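Local coordinates for AopB (PDB 3WXX), which probably acts as a type III secretion translocator that inserts helical hairpins into the host membrane and is bound by the chaperone AcrH before secretion, at residues 128-133 against 147-152. Numbering follows the deposited sequence.
Sequences ASMVIG and AMMIVG
M130 and V131 meet M149 and I150 with no flat side-chain group, so there is no face or edge to stack. The contact is made by two selenomethionine chains, M130 and M149, and two branched aliphatic chains. The selenomethionines meet near their ends, with M130 SE 4.2 Å from M149 CE. M149 SE itself is 4.3 Å from M130 SE. M149 CE is placed by the last torsion, where it bends out of the extended chain (chi3 48°). V131 meets I150 beside this pair. V131 CG2 lies 4.5 Å from I150 CD1, at the end of an extended ethyl arm (chi2 174°). Only these two pairs of side chains come within 4.5 Å, and 190 Å² is buried in all. A128 CB lies 4.7 Å from I150 CD1.

Both segments belong to the helical region 126-151. A straight helix could not bring V131 and A147 CA atoms to 8.0 Å, so the chain folds back between them. The two arms run roughly antiparallel, as a helical hairpin. They fall in two predicted transmembrane helices, consistent with a membrane hairpin of the SctE/SipB/YopB family. The helix stops at V151. G152 follows with phi 96°, where a CB would press on the carbonyl O of V151.

I127 of the same helical region packs on M149 and I150, and helix 179-198 touches M149 through I188 and A191. Helix 201-217 packs on M130. AcrH approaches both arms: its S84 packs on A128, and its Q50 NE2 hydrogen bonds to V151 O.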
ATOM      1  N   ALA B 128       5.667  -0.509  -5.670  1.00 48.96           N
ATOM      2  CA  ALA B 128       4.713  -1.592  -5.531  1.00 50.23           C
ATOM      3  C   ALA B 128       5.273  -2.878  -6.122  1.00 43.56           C
ATOM      4  O   ALA B 128       5.057  -3.966  -5.613  1.00 45.80           O
ATOM      5  CB  ALA B 128       3.406  -1.222  -6.203  1.00 54.42           C
ATOM      6  N   SER B 129       6.016  -2.720  -7.194  1.00 44.25           N
ATOM      7  CA  SER B 129       6.708  -3.800  -7.842  1.00 45.60           C
ATOM      8  C   SER B 129       7.684  -4.543  -6.925  1.00 42.68           C
ATOM      9  O   SER B 129       7.698  -5.775  -6.896  1.00 41.16           O
ATOM     10  CB  SER B 129       7.454  -3.223  -9.014  1.00 49.51           C
ATOM     11  OG  SER B 129       7.755  -4.255  -9.904  1.00 63.09           O
HETATM   12  N   MSE B 130       8.457  -3.804  -6.134  1.00 42.81           N
HETATM   13  CA  MSE B 130       9.283  -4.434  -5.137  1.00 45.53           C
HETATM   14  C   MSE B 130       8.429  -5.128  -4.105  1.00 49.88           C
HETATM   15  O   MSE B 130       8.787  -6.227  -3.625  1.00 49.94           O
HETATM   16  CB  MSE B 130      10.164  -3.469  -4.378  1.00 58.98           C
HETATM   17  CG  MSE B 130      10.496  -4.015  -2.962  1.00 70.68           C
HETATM   18 SE   MSE B 130      11.081  -2.480  -1.931  1.00119.77          SE
HETATM   19  CE  MSE B 130      11.994  -1.283  -3.273  1.00 96.25           C
ATOM     20  N   VAL B 131       7.330  -4.482  -3.696  1.00 40.60           N
ATOM     21  CA  VAL B 131       6.432  -5.084  -2.703  1.00 44.01           C
ATOM     22  C   VAL B 131       5.955  -6.466  -3.182  1.00 44.69           C
ATOM     23  O   VAL B 131       5.876  -7.401  -2.400  1.00 43.03           O
ATOM     24  CB  VAL B 131       5.246  -4.148  -2.356  1.00 47.97           C
ATOM     25  CG1 VAL B 131       4.337  -4.782  -1.335  1.00 49.63           C
ATOM     26  CG2 VAL B 131       5.764  -2.824  -1.810  1.00 50.47           C
ATOM     27  N   ILE B 132       5.715  -6.634  -4.477  1.00 49.83           N
ATOM     28  CA  ILE B 132       5.425  -7.991  -4.979  1.00 58.46           C
ATOM     29  C   ILE B 132       6.570  -8.941  -4.695  1.00 47.76           C
ATOM     30  O   ILE B 132       6.363 -10.024  -4.195  1.00 44.06           O
ATOM     31  CB  ILE B 132       5.119  -8.005  -6.483  1.00 67.84           C
ATOM     32  CG1 ILE B 132       3.682  -7.569  -6.713  1.00 71.21           C
ATOM     33  CG2 ILE B 132       5.280  -9.404  -7.049  1.00 67.45           C
ATOM     34  CD1 ILE B 132       3.462  -7.053  -8.113  1.00 80.09           C
ATOM     35  N   GLY B 133       7.779  -8.504  -5.011  1.00 50.13           N
ATOM     36  CA  GLY B 133       9.003  -9.235  -4.620  1.00 48.89           C
ATOM     37  C   GLY B 133       9.092  -9.580  -3.146  1.00 44.31           C
ATOM     38  O   GLY B 133       9.319 -10.724  -2.786  1.00 44.44           O
ATOM     39  N   ALA B 147       3.321  -2.290   2.743  1.00 34.40           N
ATOM     40  CA  ALA B 147       2.240  -1.364   2.987  1.00 37.73           C
ATOM     41  C   ALA B 147       2.726  -0.182   3.826  1.00 38.63           C
ATOM     42  O   ALA B 147       2.307   0.946   3.598  1.00 37.82           O
ATOM     43  CB  ALA B 147       1.083  -2.064   3.668  1.00 39.60           C
HETATM   44  N   MSE B 148       3.591  -0.458   4.796  1.00 40.25           N
HETATM   45  CA  MSE B 148       4.217   0.585   5.583  1.00 47.52           C
HETATM   46  C   MSE B 148       4.911   1.588   4.714  1.00 42.82           C
HETATM   47  O   MSE B 148       4.660   2.771   4.825  1.00 40.26           O
HETATM   48  CB  MSE B 148       5.278   0.036   6.529  1.00 66.16           C
HETATM   49  CG  MSE B 148       4.709  -0.866   7.634  1.00 80.23           C
HETATM   50 SE   MSE B 148       4.001   0.237   9.047  1.00111.46          SE
HETATM   51  CE  MSE B 148       4.152  -1.243  10.302  1.00106.68           C
HETATM   52  N   MSE B 149       5.757   1.151   3.806  1.00 38.75           N
HETATM   53  CA  MSE B 149       6.368   2.107   2.937  1.00 42.04           C
HETATM   54  C   MSE B 149       5.389   2.982   2.172  1.00 44.67           C
HETATM   55  O   MSE B 149       5.625   4.201   1.983  1.00 44.11           O
HETATM   56  CB  MSE B 149       7.149   1.357   1.912  1.00 48.67           C
HETATM   57  CG  MSE B 149       8.338   0.748   2.595  1.00 59.92           C
HETATM   58 SE   MSE B 149       9.176  -0.415   1.273  1.00 73.43          SE
HETATM   59  CE  MSE B 149       9.194   0.887  -0.209  1.00 52.28           C
ATOM     60  N   ILE B 150       4.300   2.365   1.683  1.00 43.58           N
ATOM     61  CA  ILE B 150       3.362   3.075   0.837  1.00 40.50           C
ATOM     62  C   ILE B 150       2.488   4.005   1.643  1.00 41.48           C
ATOM     63  O   ILE B 150       2.237   5.131   1.229  1.00 38.75           O
ATOM     64  CB  ILE B 150       2.523   2.098   0.045  1.00 43.52           C
ATOM     65  CG1 ILE B 150       3.387   1.523  -1.085  1.00 43.38           C
ATOM     66  CG2 ILE B 150       1.276   2.782  -0.494  1.00 40.48           C
ATOM     67  CD1 ILE B 150       2.696   0.430  -1.861  1.00 41.15           C
ATOM     68  N   VAL B 151       2.060   3.557   2.818  1.00 43.23           N
ATOM     69  CA  VAL B 151       1.353   4.459   3.717  1.00 47.46           C
ATOM     70  C   VAL B 151       2.127   5.751   4.028  1.00 49.67           C
ATOM     71  O   VAL B 151       1.508   6.808   4.113  1.00 55.18           O
ATOM     72  CB  VAL B 151       0.917   3.761   5.013  1.00 46.95           C
ATOM     73  CG1 VAL B 151       0.627   4.762   6.102  1.00 48.11           C
ATOM     74  CG2 VAL B 151      -0.339   2.976   4.743  1.00 49.46           C
ATOM     75  N   GLY B 152       3.454   5.696   4.182  1.00 51.43           N
ATOM     76  CA  GLY B 152       4.241   6.931   4.326  1.00 59.70           C
ATOM     77  C   GLY B 152       4.545   7.324   5.761  1.00 77.75           C
ATOM     78  O   GLY B 152       5.706   7.524   6.128  1.00101.11           O
TER